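Long-range contacts in phosphoribosylaminoimidazole carboxylase, ATPase subunit (Thermotoga maritima, PDB 3AX6), which probably catalyses the ATP-dependent conversion of 5-aminoimidazole ribonucleotide and bicarbonate to N5-carboxyaminoimidazole ribonucleotide in purine biosynthesis: residues 180-185 / 241-246; 190-195 / 223-228; 319-324 / 365-370; 298-303 / 356-361; 26-31 / 44-49. All blocks are in the same frame, centred on the assembly; numbering follows the deposited sequence.

Interaction 1. Residues 180-185 / 241-246; sequences VMVARN and FGIEMF. With ADP (adenosine-5'-diphosphate), chain E.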
# COMPACT_ATOMS: atom_id res chain seq x y z
N VAL A 180 1.77 18.86 10.17
CA VAL A 180 1.39 18.88 8.76
C VAL A 180 2.57 18.47 7.89
O VAL A 180 3.68 18.98 8.04
CB VAL A 180 0.90 20.28 8.34
CG1 VAL A 180 1.89 21.31 8.76
CG2 VAL A 180 0.70 20.33 6.82
N MSE A 181 2.32 17.52 6.99
CA MSE A 181 3.34 17.06 6.06
C MSE A 181 3.30 17.98 4.85
O MSE A 181 2.22 18.33 4.37
CB MSE A 181 3.05 15.63 5.59
CG MSE A 181 2.87 14.59 6.69
SE MSE A 181 4.38 14.43 7.86
CE MSE A 181 5.73 13.90 6.58
N VAL A 182 4.46 18.38 4.36
CA VAL A 182 4.53 19.21 3.17
C VAL A 182 5.74 18.76 2.32
O VAL A 182 6.87 18.64 2.80
CB VAL A 182 4.58 20.72 3.53
CG1 VAL A 182 5.49 20.95 4.71
CG2 VAL A 182 5.04 21.54 2.34
N ALA A 183 5.48 18.47 1.05
CA ALA A 183 6.54 18.01 0.17
C ALA A 183 6.86 19.09 -0.85
O ALA A 183 5.99 19.88 -1.24
CB ALA A 183 6.12 16.74 -0.54
N ARG A 184 8.12 19.11 -1.29
CA ARG A 184 8.55 20.09 -2.27
C ARG A 184 9.59 19.48 -3.22
O ARG A 184 10.45 18.70 -2.80
CB ARG A 184 9.14 21.32 -1.56
CG ARG A 184 9.64 22.42 -2.49
CD ARG A 184 10.09 23.65 -1.69
NE ARG A 184 10.61 24.74 -2.53
CZ ARG A 184 11.77 24.70 -3.18
NH1 ARG A 184 12.55 23.62 -3.11
NH2 ARG A 184 12.16 25.74 -3.90
N ASN A 185 9.47 19.86 -4.49
CA ASN A 185 10.34 19.46 -5.60
C ASN A 185 11.50 20.42 -5.70
O ASN A 185 11.49 21.48 -5.07
CB ASN A 185 9.60 19.61 -6.93
CG ASN A 185 8.96 18.35 -7.38
OD1 ASN A 185 8.27 18.32 -8.39
ND2 ASN A 185 9.19 17.28 -6.62
N PHE A 241 8.38 16.96 4.35
CA PHE A 241 8.76 17.37 5.71
C PHE A 241 7.62 17.33 6.71
O PHE A 241 6.46 17.58 6.37
CB PHE A 241 9.34 18.79 5.69
CG PHE A 241 10.54 18.94 4.81
CD1 PHE A 241 10.44 18.83 3.43
CD2 PHE A 241 11.80 19.16 5.37
CE1 PHE A 241 11.56 18.92 2.61
CE2 PHE A 241 12.93 19.25 4.56
CZ PHE A 241 12.81 19.13 3.18
N GLY A 242 7.97 17.00 7.95
CA GLY A 242 7.01 16.96 9.03
C GLY A 242 7.18 18.25 9.82
O GLY A 242 8.23 18.47 10.43
N ILE A 243 6.17 19.11 9.79
CA ILE A 243 6.22 20.39 10.50
C ILE A 243 5.31 20.34 11.73
O ILE A 243 4.09 20.29 11.60
CB ILE A 243 5.76 21.56 9.60
CG1 ILE A 243 6.49 21.52 8.24
CG2 ILE A 243 6.02 22.88 10.31
CD1 ILE A 243 8.00 21.58 8.33
N GLU A 244 5.91 20.35 12.91
CA GLU A 244 5.16 20.30 14.16
C GLU A 244 4.93 21.71 14.69
O GLU A 244 5.86 22.49 14.80
CB GLU A 244 5.91 19.45 15.18
CG GLU A 244 6.08 18.02 14.71
CD GLU A 244 7.06 17.25 15.56
OE1 GLU A 244 6.94 17.30 16.80
OE2 GLU A 244 7.95 16.60 14.98
N MSE A 245 3.68 22.02 15.02
CA MSE A 245 3.34 23.35 15.49
C MSE A 245 2.48 23.34 16.75
O MSE A 245 1.88 22.32 17.10
CB MSE A 245 2.60 24.12 14.39
CG MSE A 245 3.38 24.29 13.10
SE MSE A 245 2.27 24.83 11.60
CE MSE A 245 1.53 23.09 11.18
N PHE A 246 2.42 24.49 17.41
CA PHE A 246 1.62 24.67 18.61
C PHE A 246 0.51 25.67 18.33
O PHE A 246 0.75 26.70 17.71
CB PHE A 246 2.43 25.25 19.77
CG PHE A 246 3.50 24.35 20.30
CD1 PHE A 246 3.35 22.97 20.29
CD2 PHE A 246 4.65 24.90 20.87
CE1 PHE A 246 4.32 22.15 20.83
CE2 PHE A 246 5.63 24.08 21.41
CZ PHE A 246 5.46 22.70 21.40
PB ADP E . 11.14 16.49 21.74
O1B ADP E . 10.17 16.39 20.61
O2B ADP E . 10.71 15.44 22.89
O3B ADP E . 12.68 16.14 21.16
PA ADP E . 9.84 18.92 22.18
O1A ADP E . 10.26 20.24 21.65
O2A ADP E . 8.78 18.26 21.15
O3A ADP E . 11.20 18.00 22.39
O5' ADP E . 9.18 19.15 23.65
C5' ADP E . 8.27 18.07 23.93
C4' ADP E . 7.00 18.60 24.59
O4' ADP E . 7.31 19.66 25.55
C3' ADP E . 6.03 19.21 23.56
O3' ADP E . 5.18 18.22 22.96
C2' ADP E . 5.28 20.25 24.38
O2' ADP E . 4.12 19.70 25.00
C1' ADP E . 6.33 20.73 25.40
N9 ADP E . 6.97 22.00 24.99
C8 ADP E . 7.97 22.17 24.06
N7 ADP E . 8.27 23.42 23.94
C5 ADP E . 7.50 24.15 24.78
C6 ADP E . 7.38 25.53 25.09
N6 ADP E . 8.17 26.46 24.45
N1 ADP E . 6.47 25.92 26.01
C2 ADP E . 5.69 25.04 26.63
N3 ADP E . 5.77 23.73 26.37
C4 ADP E . 6.65 23.25 25.46

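Interaction 2. Residues 190-195 / 223-228; sequences IACYPV and IAREIA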
# COMPACT_ATOMS: atom_id res chain seq x y z
N ILE A 190 5.04 22.62 -4.66
CA ILE A 190 4.75 22.26 -3.27
C ILE A 190 3.45 21.47 -3.18
O ILE A 190 2.54 21.67 -3.98
CB ILE A 190 4.63 23.50 -2.33
CG1 ILE A 190 3.54 24.44 -2.84
CG2 ILE A 190 5.96 24.23 -2.22
CD1 ILE A 190 3.32 25.69 -2.00
N ALA A 191 3.37 20.58 -2.21
CA ALA A 191 2.19 19.75 -1.98
C ALA A 191 1.96 19.75 -0.47
O ALA A 191 2.77 19.24 0.29
CB ALA A 191 2.44 18.33 -2.48
N CYS A 192 0.84 20.31 -0.03
CA CYS A 192 0.57 20.37 1.39
C CYS A 192 -0.56 19.43 1.81
O CYS A 192 -1.60 19.37 1.16
CB CYS A 192 0.25 21.81 1.81
SG CYS A 192 0.24 22.08 3.60
N TYR A 193 -0.33 18.71 2.90
CA TYR A 193 -1.31 17.77 3.42
C TYR A 193 -2.21 18.42 4.44
O TYR A 193 -2.00 19.56 4.84
CB TYR A 193 -0.59 16.58 4.06
CG TYR A 193 -0.10 15.57 3.04
CD1 TYR A 193 -0.95 14.58 2.54
CD2 TYR A 193 1.19 15.64 2.53
CE1 TYR A 193 -0.51 13.68 1.57
CE2 TYR A 193 1.64 14.75 1.56
CZ TYR A 193 0.79 13.78 1.08
OH TYR A 193 1.24 12.91 0.12
N PRO A 194 -3.27 17.71 4.85
CA PRO A 194 -4.15 18.32 5.85
C PRO A 194 -3.34 18.47 7.15
O PRO A 194 -2.33 17.80 7.35
CB PRO A 194 -5.28 17.30 5.99
CG PRO A 194 -5.33 16.67 4.63
CD PRO A 194 -3.87 16.48 4.30
N VAL A 195 -3.77 19.37 8.03
CA VAL A 195 -3.08 19.52 9.29
C VAL A 195 -3.72 18.47 10.20
O VAL A 195 -4.93 18.24 10.12
CB VAL A 195 -3.24 20.96 9.87
CG1 VAL A 195 -4.29 21.73 9.10
CG2 VAL A 195 -3.60 20.91 11.34
N ILE A 223 -4.02 28.75 8.38
CA ILE A 223 -2.76 29.37 8.79
C ILE A 223 -1.67 28.33 9.06
O ILE A 223 -0.50 28.57 8.76
CB ILE A 223 -2.96 30.23 10.07
CG1 ILE A 223 -3.76 31.49 9.71
CG2 ILE A 223 -1.60 30.60 10.69
CD1 ILE A 223 -4.05 32.40 10.90
N ALA A 224 -2.05 27.19 9.62
CA ALA A 224 -1.10 26.11 9.92
C ALA A 224 -0.46 25.57 8.63
O ALA A 224 0.73 25.27 8.60
CB ALA A 224 -1.79 24.97 10.67
N ARG A 225 -1.27 25.45 7.58
CA ARG A 225 -0.79 24.95 6.30
C ARG A 225 0.07 26.02 5.64
O ARG A 225 0.99 25.70 4.89
CB ARG A 225 -1.97 24.57 5.39
CG ARG A 225 -2.80 23.40 5.92
CD ARG A 225 -3.95 22.99 4.99
NE ARG A 225 -3.47 22.44 3.72
CZ ARG A 225 -4.03 21.41 3.08
NH1 ARG A 225 -5.09 20.80 3.60
NH2 ARG A 225 -3.52 20.98 1.94
N GLU A 226 -0.24 27.28 5.92
CA GLU A 226 0.52 28.39 5.37
C GLU A 226 1.89 28.47 6.07
O GLU A 226 2.92 28.62 5.41
CB GLU A 226 -0.24 29.71 5.57
CG GLU A 226 -1.52 29.82 4.74
CD GLU A 226 -2.30 31.12 4.98
OE1 GLU A 226 -3.35 31.30 4.32
OE2 GLU A 226 -1.88 31.95 5.81
N ILE A 227 1.90 28.35 7.39
CA ILE A 227 3.14 28.40 8.15
C ILE A 227 4.06 27.27 7.70
O ILE A 227 5.24 27.49 7.40
CB ILE A 227 2.90 28.22 9.67
CG1 ILE A 227 1.89 29.25 10.19
CG2 ILE A 227 4.22 28.35 10.42
CD1 ILE A 227 2.32 30.67 10.04
N ALA A 228 3.52 26.07 7.65
CA ALA A 228 4.27 24.88 7.26
C ALA A 228 4.86 25.01 5.87
O ALA A 228 6.03 24.70 5.65
CB ALA A 228 3.39 23.64 7.34

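Interaction 3. Residues 319-324 / 365-370; sequences LEEALA and KKILKV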
# COMPACT_ATOMS: atom_id res chain seq x y z
N LEU A 319 -6.80 -9.16 17.93
CA LEU A 319 -6.97 -8.99 16.49
C LEU A 319 -8.41 -9.15 16.02
O LEU A 319 -8.94 -8.27 15.37
CB LEU A 319 -6.06 -9.94 15.71
CG LEU A 319 -6.04 -9.66 14.19
CD1 LEU A 319 -5.61 -8.22 13.95
CD2 LEU A 319 -5.10 -10.62 13.48
N GLU A 320 -9.04 -10.28 16.36
CA GLU A 320 -10.42 -10.53 15.93
C GLU A 320 -11.41 -9.49 16.44
O GLU A 320 -12.26 -9.00 15.69
CB GLU A 320 -10.87 -11.93 16.37
CG GLU A 320 -10.32 -13.06 15.50
CD GLU A 320 -11.37 -14.10 15.19
OE1 GLU A 320 -12.46 -13.72 14.75
OE2 GLU A 320 -11.11 -15.31 15.39
N GLU A 321 -11.30 -9.17 17.72
CA GLU A 321 -12.18 -8.20 18.34
C GLU A 321 -11.94 -6.84 17.70
O GLU A 321 -12.87 -6.08 17.46
CB GLU A 321 -11.89 -8.14 19.84
CG GLU A 321 -12.95 -7.46 20.69
CD GLU A 321 -12.53 -7.38 22.16
OE1 GLU A 321 -11.70 -8.21 22.58
OE2 GLU A 321 -13.05 -6.50 22.89
N ALA A 322 -10.67 -6.55 17.41
CA ALA A 322 -10.30 -5.28 16.80
C ALA A 322 -10.77 -5.18 15.36
O ALA A 322 -11.35 -4.17 14.96
CB ALA A 322 -8.79 -5.09 16.87
N LEU A 323 -10.52 -6.22 14.57
CA LEU A 323 -10.92 -6.20 13.17
C LEU A 323 -12.43 -6.21 13.00
O LEU A 323 -12.95 -5.99 11.91
CB LEU A 323 -10.31 -7.37 12.41
CG LEU A 323 -8.81 -7.33 12.09
CD1 LEU A 323 -8.44 -8.57 11.29
CD2 LEU A 323 -8.47 -6.05 11.29
N ALA A 324 -13.15 -6.46 14.10
CA ALA A 324 -14.61 -6.49 14.06
C ALA A 324 -15.12 -5.06 13.98
O ALA A 324 -16.28 -4.82 13.68
CB ALA A 324 -15.16 -7.17 15.31
N LYS A 365 -7.71 0.65 21.11
CA LYS A 365 -6.39 0.88 21.69
C LYS A 365 -6.19 0.02 22.94
O LYS A 365 -5.06 -0.24 23.35
CB LYS A 365 -6.23 2.37 22.05
CG LYS A 365 -4.94 2.71 22.79
CD LYS A 365 -4.81 4.22 22.98
CE LYS A 365 -3.65 4.58 23.91
NZ LYS A 365 -2.36 4.00 23.45
N LYS A 366 -7.30 -0.43 23.53
CA LYS A 366 -7.25 -1.26 24.73
C LYS A 366 -7.35 -2.74 24.39
O LYS A 366 -7.05 -3.59 25.23
CB LYS A 366 -8.40 -0.89 25.67
CG LYS A 366 -8.37 0.55 26.14
CD LYS A 366 -9.60 0.90 26.95
CE LYS A 366 -9.56 2.35 27.40
NZ LYS A 366 -10.82 2.74 28.09
N ILE A 367 -7.75 -3.03 23.16
CA ILE A 367 -7.92 -4.40 22.68
C ILE A 367 -6.69 -4.97 21.97
O ILE A 367 -6.27 -6.10 22.24
CB ILE A 367 -9.14 -4.48 21.74
CG1 ILE A 367 -10.40 -4.09 22.51
CG2 ILE A 367 -9.27 -5.87 21.14
CD1 ILE A 367 -11.66 -4.07 21.67
N LEU A 368 -6.14 -4.20 21.03
CA LEU A 368 -4.96 -4.62 20.29
C LEU A 368 -3.72 -4.46 21.14
O LEU A 368 -3.47 -3.38 21.67
CB LEU A 368 -4.80 -3.78 19.02
CG LEU A 368 -5.30 -4.40 17.72
CD1 LEU A 368 -5.03 -3.46 16.55
CD2 LEU A 368 -4.60 -5.74 17.51
N LYS A 369 -2.94 -5.52 21.27
CA LYS A 369 -1.73 -5.45 22.07
C LYS A 369 -0.61 -6.36 21.57
O LYS A 369 -0.85 -7.52 21.24
CB LYS A 369 -2.05 -5.77 23.53
CG LYS A 369 -3.06 -4.80 24.13
CD LYS A 369 -3.19 -4.95 25.63
CE LYS A 369 -4.13 -3.89 26.19
NZ LYS A 369 -3.70 -2.51 25.78
N VAL A 370 0.60 -5.82 21.51
CA VAL A 370 1.76 -6.58 21.08
C VAL A 370 2.37 -7.18 22.33
O VAL A 370 2.80 -6.47 23.23
CB VAL A 370 2.79 -5.68 20.39
CG1 VAL A 370 4.00 -6.51 19.96
CG2 VAL A 370 2.16 -4.98 19.20

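Interaction 4. Residues 298-303 / 356-361; sequences PAVMVN and RALEKA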
# COMPACT_ATOMS: atom_id res chain seq x y z
N PRO A 298 -11.84 10.98 6.96
CA PRO A 298 -11.20 11.26 8.25
C PRO A 298 -10.54 10.00 8.81
O PRO A 298 -10.97 8.89 8.52
CB PRO A 298 -12.36 11.73 9.11
CG PRO A 298 -13.21 12.47 8.11
CD PRO A 298 -13.21 11.51 6.94
N ALA A 299 -9.50 10.17 9.61
CA ALA A 299 -8.79 9.03 10.16
C ALA A 299 -8.11 9.27 11.50
O ALA A 299 -7.69 10.38 11.82
CB ALA A 299 -7.77 8.53 9.15
N VAL A 300 -7.99 8.21 12.27
CA VAL A 300 -7.32 8.26 13.56
C VAL A 300 -6.30 7.13 13.55
O VAL A 300 -6.64 5.97 13.32
CB VAL A 300 -8.33 8.06 14.71
CG1 VAL A 300 -7.59 8.05 16.05
CG2 VAL A 300 -9.35 9.19 14.69
N MSE A 301 -5.03 7.48 13.76
CA MSE A 301 -3.96 6.49 13.78
C MSE A 301 -3.44 6.37 15.20
O MSE A 301 -3.26 7.37 15.89
CB MSE A 301 -2.81 6.89 12.86
CG MSE A 301 -1.67 5.89 12.87
SE MSE A 301 0.07 6.72 13.11
CE MSE A 301 0.03 6.96 15.02
N VAL A 302 -3.20 5.13 15.62
CA VAL A 302 -2.69 4.84 16.95
C VAL A 302 -1.48 3.92 16.85
O VAL A 302 -1.50 2.92 16.12
CB VAL A 302 -3.76 4.12 17.84
CG1 VAL A 302 -3.15 3.71 19.16
CG2 VAL A 302 -4.94 5.04 18.08
N ASN A 303 -0.42 4.26 17.57
CA ASN A 303 0.79 3.46 17.57
C ASN A 303 0.64 2.22 18.42
O ASN A 303 0.01 2.25 19.47
CB ASN A 303 1.99 4.27 18.09
CG ASN A 303 2.45 5.33 17.12
OD1 ASN A 303 2.67 5.04 15.94
ND2 ASN A 303 2.61 6.56 17.60
N ARG A 356 -16.32 9.45 15.52
CA ARG A 356 -16.59 8.02 15.60
C ARG A 356 -15.26 7.31 15.36
O ARG A 356 -15.01 6.24 15.91
CB ARG A 356 -17.58 7.57 14.52
CG ARG A 356 -19.03 7.85 14.84
CD ARG A 356 -19.88 6.70 14.30
NE ARG A 356 -19.56 6.38 12.91
CZ ARG A 356 -19.98 5.29 12.28
NH1 ARG A 356 -20.74 4.41 12.91
NH2 ARG A 356 -19.64 5.08 11.01
N ALA A 357 -14.42 7.90 14.52
CA ALA A 357 -13.13 7.31 14.25
C ALA A 357 -12.34 7.28 15.56
O ALA A 357 -11.80 6.24 15.95
CB ALA A 357 -12.37 8.11 13.20
N LEU A 358 -12.31 8.41 16.26
CA LEU A 358 -11.60 8.52 17.52
C LEU A 358 -12.18 7.57 18.57
O LEU A 358 -11.44 6.96 19.34
CB LEU A 358 -11.65 9.95 18.04
CG LEU A 358 -11.03 10.21 19.42
CD1 LEU A 358 -9.54 9.88 19.40
CD2 LEU A 358 -11.26 11.67 19.82
N GLU A 359 -13.50 7.46 18.59
CA GLU A 359 -14.17 6.59 19.55
C GLU A 359 -13.76 5.15 19.32
O GLU A 359 -13.39 4.44 20.26
CB GLU A 359 -15.70 6.73 19.42
CG GLU A 359 -16.49 5.90 20.45
CD GLU A 359 -16.70 4.44 20.05
OE1 GLU A 359 -17.00 3.61 20.94
OE2 GLU A 359 -16.58 4.12 18.84
N LYS A 360 -13.82 4.72 18.06
CA LYS A 360 -13.46 3.36 17.70
C LYS A 360 -11.99 3.11 18.01
O LYS A 360 -11.64 2.08 18.60
CB LYS A 360 -13.71 3.13 16.21
CG LYS A 360 -15.17 3.16 15.79
CD LYS A 360 -15.28 2.97 14.29
CE LYS A 360 -16.71 3.00 13.81
NZ LYS A 360 -16.80 2.69 12.35
N ALA A 361 -11.14 4.06 17.64
CA ALA A 361 -9.71 3.93 17.85
C ALA A 361 -9.33 3.76 19.31
O ALA A 361 -8.54 2.87 19.65
CB ALA A 361 -8.98 5.13 17.27

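Interaction 5. Residues 26-31 / 44-49; sequences YVIVLD and EQIVAG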
# COMPACT_ATOMS: atom_id res chain seq x y z
N TYR A 26 15.23 1.37 -8.65
CA TYR A 26 16.11 0.36 -8.09
C TYR A 26 16.56 0.95 -6.76
O TYR A 26 16.98 2.11 -6.72
CB TYR A 26 17.32 0.16 -9.00
CG TYR A 26 18.21 -0.99 -8.62
CD1 TYR A 26 17.95 -2.28 -9.08
CD2 TYR A 26 19.33 -0.80 -7.81
CE1 TYR A 26 18.78 -3.34 -8.76
CE2 TYR A 26 20.17 -1.86 -7.48
CZ TYR A 26 19.89 -3.13 -7.97
OH TYR A 26 20.72 -4.18 -7.68
N VAL A 27 16.47 0.19 -5.68
CA VAL A 27 16.88 0.71 -4.38
C VAL A 27 17.97 -0.06 -3.66
O VAL A 27 17.93 -1.28 -3.54
CB VAL A 27 15.69 0.82 -3.41
CG1 VAL A 27 15.01 -0.53 -3.26
CG2 VAL A 27 16.17 1.30 -2.05
N ILE A 28 18.94 0.70 -3.17
CA ILE A 28 20.05 0.14 -2.42
C ILE A 28 19.97 0.78 -1.03
O ILE A 28 19.99 2.01 -0.89
CB ILE A 28 21.41 0.45 -3.15
CG1 ILE A 28 22.55 0.60 -2.14
CG2 ILE A 28 21.27 1.67 -4.03
CD1 ILE A 28 22.91 -0.67 -1.42
N VAL A 29 19.84 -0.07 -0.01
CA VAL A 29 19.72 0.35 1.39
C VAL A 29 21.03 0.21 2.19
O VAL A 29 21.76 -0.77 2.05
CB VAL A 29 18.60 -0.46 2.13
CG1 VAL A 29 18.69 -0.26 3.63
CG2 VAL A 29 17.23 -0.05 1.62
N LEU A 30 21.31 1.20 3.04
CA LEU A 30 22.50 1.18 3.88
C LEU A 30 22.03 1.18 5.33
O LEU A 30 21.35 2.11 5.76
CB LEU A 30 23.40 2.39 3.61
CG LEU A 30 24.68 2.49 4.45
CD1 LEU A 30 25.67 3.43 3.76
CD2 LEU A 30 24.37 2.99 5.88
N ASP A 31 22.40 0.14 6.06
CA ASP A 31 22.01 -0.01 7.46
C ASP A 31 23.02 -0.94 8.15
O ASP A 31 23.48 -1.92 7.56
CB ASP A 31 20.60 -0.61 7.52
CG ASP A 31 19.96 -0.43 8.88
OD1 ASP A 31 19.40 0.66 9.14
OD2 ASP A 31 20.01 -1.39 9.68
N GLU A 44 19.40 -4.31 -2.90
CA GLU A 44 20.70 -4.55 -2.29
C GLU A 44 20.78 -3.81 -0.96
O GLU A 44 20.04 -2.85 -0.73
CB GLU A 44 21.82 -4.01 -3.16
CG GLU A 44 22.00 -4.65 -4.51
CD GLU A 44 23.06 -3.92 -5.31
OE1 GLU A 44 24.11 -3.60 -4.73
OE2 GLU A 44 22.84 -3.66 -6.51
N GLN A 45 21.68 -4.26 -0.10
CA GLN A 45 21.92 -3.61 1.18
C GLN A 45 23.41 -3.57 1.41
O GLN A 45 24.12 -4.50 1.06
CB GLN A 45 21.28 -4.35 2.36
CG GLN A 45 21.37 -3.50 3.63
CD GLN A 45 20.94 -4.21 4.90
OE1 GLN A 45 19.89 -4.86 4.95
NE2 GLN A 45 21.73 -4.07 5.95
N ILE A 46 23.88 -2.46 1.96
CA ILE A 46 25.28 -2.29 2.29
C ILE A 46 25.28 -2.34 3.81
O ILE A 46 24.69 -1.48 4.46
CB ILE A 46 25.82 -0.92 1.83
CG1 ILE A 46 25.76 -0.81 0.31
CG2 ILE A 46 27.26 -0.75 2.29
CD1 ILE A 46 26.18 0.56 -0.23
N VAL A 47 25.91 -3.37 4.37
CA VAL A 47 25.97 -3.52 5.81
C VAL A 47 27.02 -2.55 6.34
O VAL A 47 28.22 -2.79 6.20
CB VAL A 47 26.36 -4.95 6.21
CG1 VAL A 47 26.11 -5.16 7.70
CG2 VAL A 47 25.57 -5.94 5.37
N ALA A 48 26.57 -1.45 6.94
CA ALA A 48 27.48 -0.44 7.46
C ALA A 48 26.79 0.60 8.31
O ALA A 48 25.61 0.88 8.13
CB ALA A 48 28.20 0.24 6.30
N GLY A 49 27.55 1.17 9.24
CA GLY A 49 27.03 2.19 10.13
C GLY A 49 26.80 3.54 9.49
O GLY A 49 27.35 3.86 8.44

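Interaction 1. Residues 180-185 / 241-246
V182 and F241 form an antiparallel hydrogen-bonded pair. F241 N donates to V182 O at 2.7 Å, and V182 N donates to F241 O at 2.9 Å. The second bond lies in the carbonyl plane. In the first, the donor sits above the plane of the V182 carbonyl. The next such pair is V180 with I243, where I243 N reaches V180 O at 3.0 Å. These strands, 174-184 and 239-248, are neighbours in the ATP-grasp part of the large antiparallel sheet. Between the two pairs M181 faces G242 as a non-hydrogen-bonded pair. The M181 CA-H also points at F241 O, 3.2 Å from CA. Since G242 has no side chain, the selenomethionine M181 can fold over it. Its chain bends at chi2 and chi3 (-58° and -61°), which sets M181 SE 3.8 Å from G242 CA. The other face carries V180, V182, F241 and I243, and helix 218-235 covers it. There V182 CG1 meets I243 CG1 at 3.7 Å. V182 O also lies in the plane of the F241 ring, at its edge near CD1. Further along the strand, F246 belongs to the ADP pocket. F246 CZ lies 3.7 Å from ADP C8.

Interaction 2. Residues 190-195 / 223-228
R225 reaches strand 190-195 through a long side chain that is straight as far as CD, then bent at chi3 (66°). The bend lays its guanidinium against the backbone of C192, Y193 and P194. A chi1 of -168° turns C192 SG away from its own amide and toward the arginine stem. This is helix-on-sheet packing in the ATP-grasp part of the large antiparallel sheet. Helix 218-235 packs on one face of the sheet, obliquely antiparallel to strand 190-195, with 140° between the two short segments. Y193 O sits over the centre of one face of the guanidinium, 3.3 Å from R225 CZ. P194 N lies over that same face. R225 NH2 is 2.6 Å from C192 O, but the angle is too poor for a hydrogen bond. C192 O is instead hydrogen-bonded by T293 OG1. The thiol packs along the aliphatic part of R225, with C192 SG 3.8 Å from R225 CB. The helix turns A224 toward the sheet as well. V195 closes the end of the contact. V195 CG1 lies 3.9 Å from R225 CG, where the two side chains cross, while V195 CB lies 4.3 Å from A224 CB.

Interaction 3. Residues 319-324 / 365-370
I367, L368 and E321 have the most surface buried here. I367 points at helix 319-323 and meets E321. The two side chains cross at about a right angle. A chi1 of -165° swings E321 CG away from its amide, and the extended chain beyond it carries the carboxylate over the isoleucine. I367 CG2 touches E321 CB at 3.7 Å, and I367 CD1 lies 3.5 Å from E321 CD. From CB to the carboxylate, E321 lies against I367. This contact is in the C-terminal part of the protein. Here the chain leaves helix 354-364 and enters strand 369-372, which pairs antiparallel with strand 314-317 just ahead of helix 319-323. L368 is on the inner side. L368 CG rests 3.7 Å from A322 CB, and L368 CD1 is a little farther from A322 CB, at 4.1 Å. The other methyl, L368 CD2, reaches the start of the helix and lies 4.1 Å from L319 N. L368 also packs on L304 and F347, which belong to the large sheet. L319 in turn touches L288 of the second subunit. A322 CB meets I367 as well, more loosely than L368, with I367 CG2 4.4 Å away.

Interaction 4. Residues 298-303 / 356-361
Strand 299-303 and helix 356-361 run in nearly the same direction, with 24° between their axes and 7.4 Å at closest approach, and V300 faces L358 across the gap. V300 is the centre of the contact and touches three helix residues. With chi1 at 177° its CG1 is opposite the backbone N and its CG2 beside it, which spreads the two methyls along the helix. CG2 fits against the earlier turn: V300 CG2 is 3.5 Å from A357 CB and 3.4 Å from L358 N. CG1 goes to the next turn, where V300 CG1 meets A361 CB at 3.5 Å. That pair is tighter than usual carbon contact. A357 and A361 are one helical turn apart and both point at the strand. Both are alanines, and the helix backbone lies close enough for L358 N to touch V300 CG2. V302, two residues on and on the same face of the strand, adds a looser touch from V302 CG2 to A361 CB at 4.1 Å. Of the L358 side chain, CB is the part that meets V300 CG2; the backbone N lies nearer. The strand bonds to 343-350 on one side and to 209-212 on the other. K360 NZ forms a salt bridge with D351 OD2 and a hydrogen bond to E326 O. This is apolar helix-on-sheet packing within the PurK C-terminal domain, with helix 354-364 against one face of the sheet.

Interaction 5. Residues 26-31 / 44-49
The Y26 ring meets the E44 carboxylate at its edge. E44 OE2 lies in the ring plane and accepts a very short hydrogen bond from Y26 OH, at 2.5 Å. The ring and carboxylate planes are 74° apart. The Y26 ring is swung away from its own amide (chi1 -172°), which carries the hydroxyl toward the neighbouring strand. The ring also makes a cation-pi contact with K3. Beyond this pair the strands hydrogen-bond in parallel register. V29 N donates to E44 O at 2.9 Å, and I46 N to V29 O at 2.7 Å. The latter bond runs nearly along the C=O axis. Strand 26-31, helix 37-41 and strand 44-47 make a beta-alpha-beta unit of the Rossmann-like preATP-grasp domain, with 44-47 at the edge of the parallel sheet. I28, L30 and I46 share one face, packed against helix 53-61. I28 CD1 presses on I46 CG1 at 3.3 Å, tighter than normal carbon contact. On the other face Q45 stretches along V29 to D31, where Q45 NE2 makes a weak bond to D31 O. NE2 also bonds to T33 O, and OE1 to S36 OG. D31 OD1 accepts from G9 N, probably in a Rossmann-type glycine-rich turn. A48 N also donates to D31 O, at 3.2 Å, from above the carbonyl plane.

Interaction 5 comes first along the chain. It closes a short loop through helix 37-41 inside the N-terminal parallel sheet. Interaction 1 then closes a loop of 55 residues, and interaction 2 is nested within it. The two touch: strand 174-184 pairs with 190-198, and helix 218-235 leads into strand 239-248, so together they tie the helix to the ATP-grasp part of the large sheet. Interactions 3 and 4 follow and cross, their segments alternating. Interaction 3 ties helix 319-323 to the chain entering strand 369-372 in the C-terminal part. They meet where K365 packs on V302. Interaction 4 reaches the same large sheet as interactions 1 and 2, while interaction 5 lies about 27 Å from interaction 1, centre to centre.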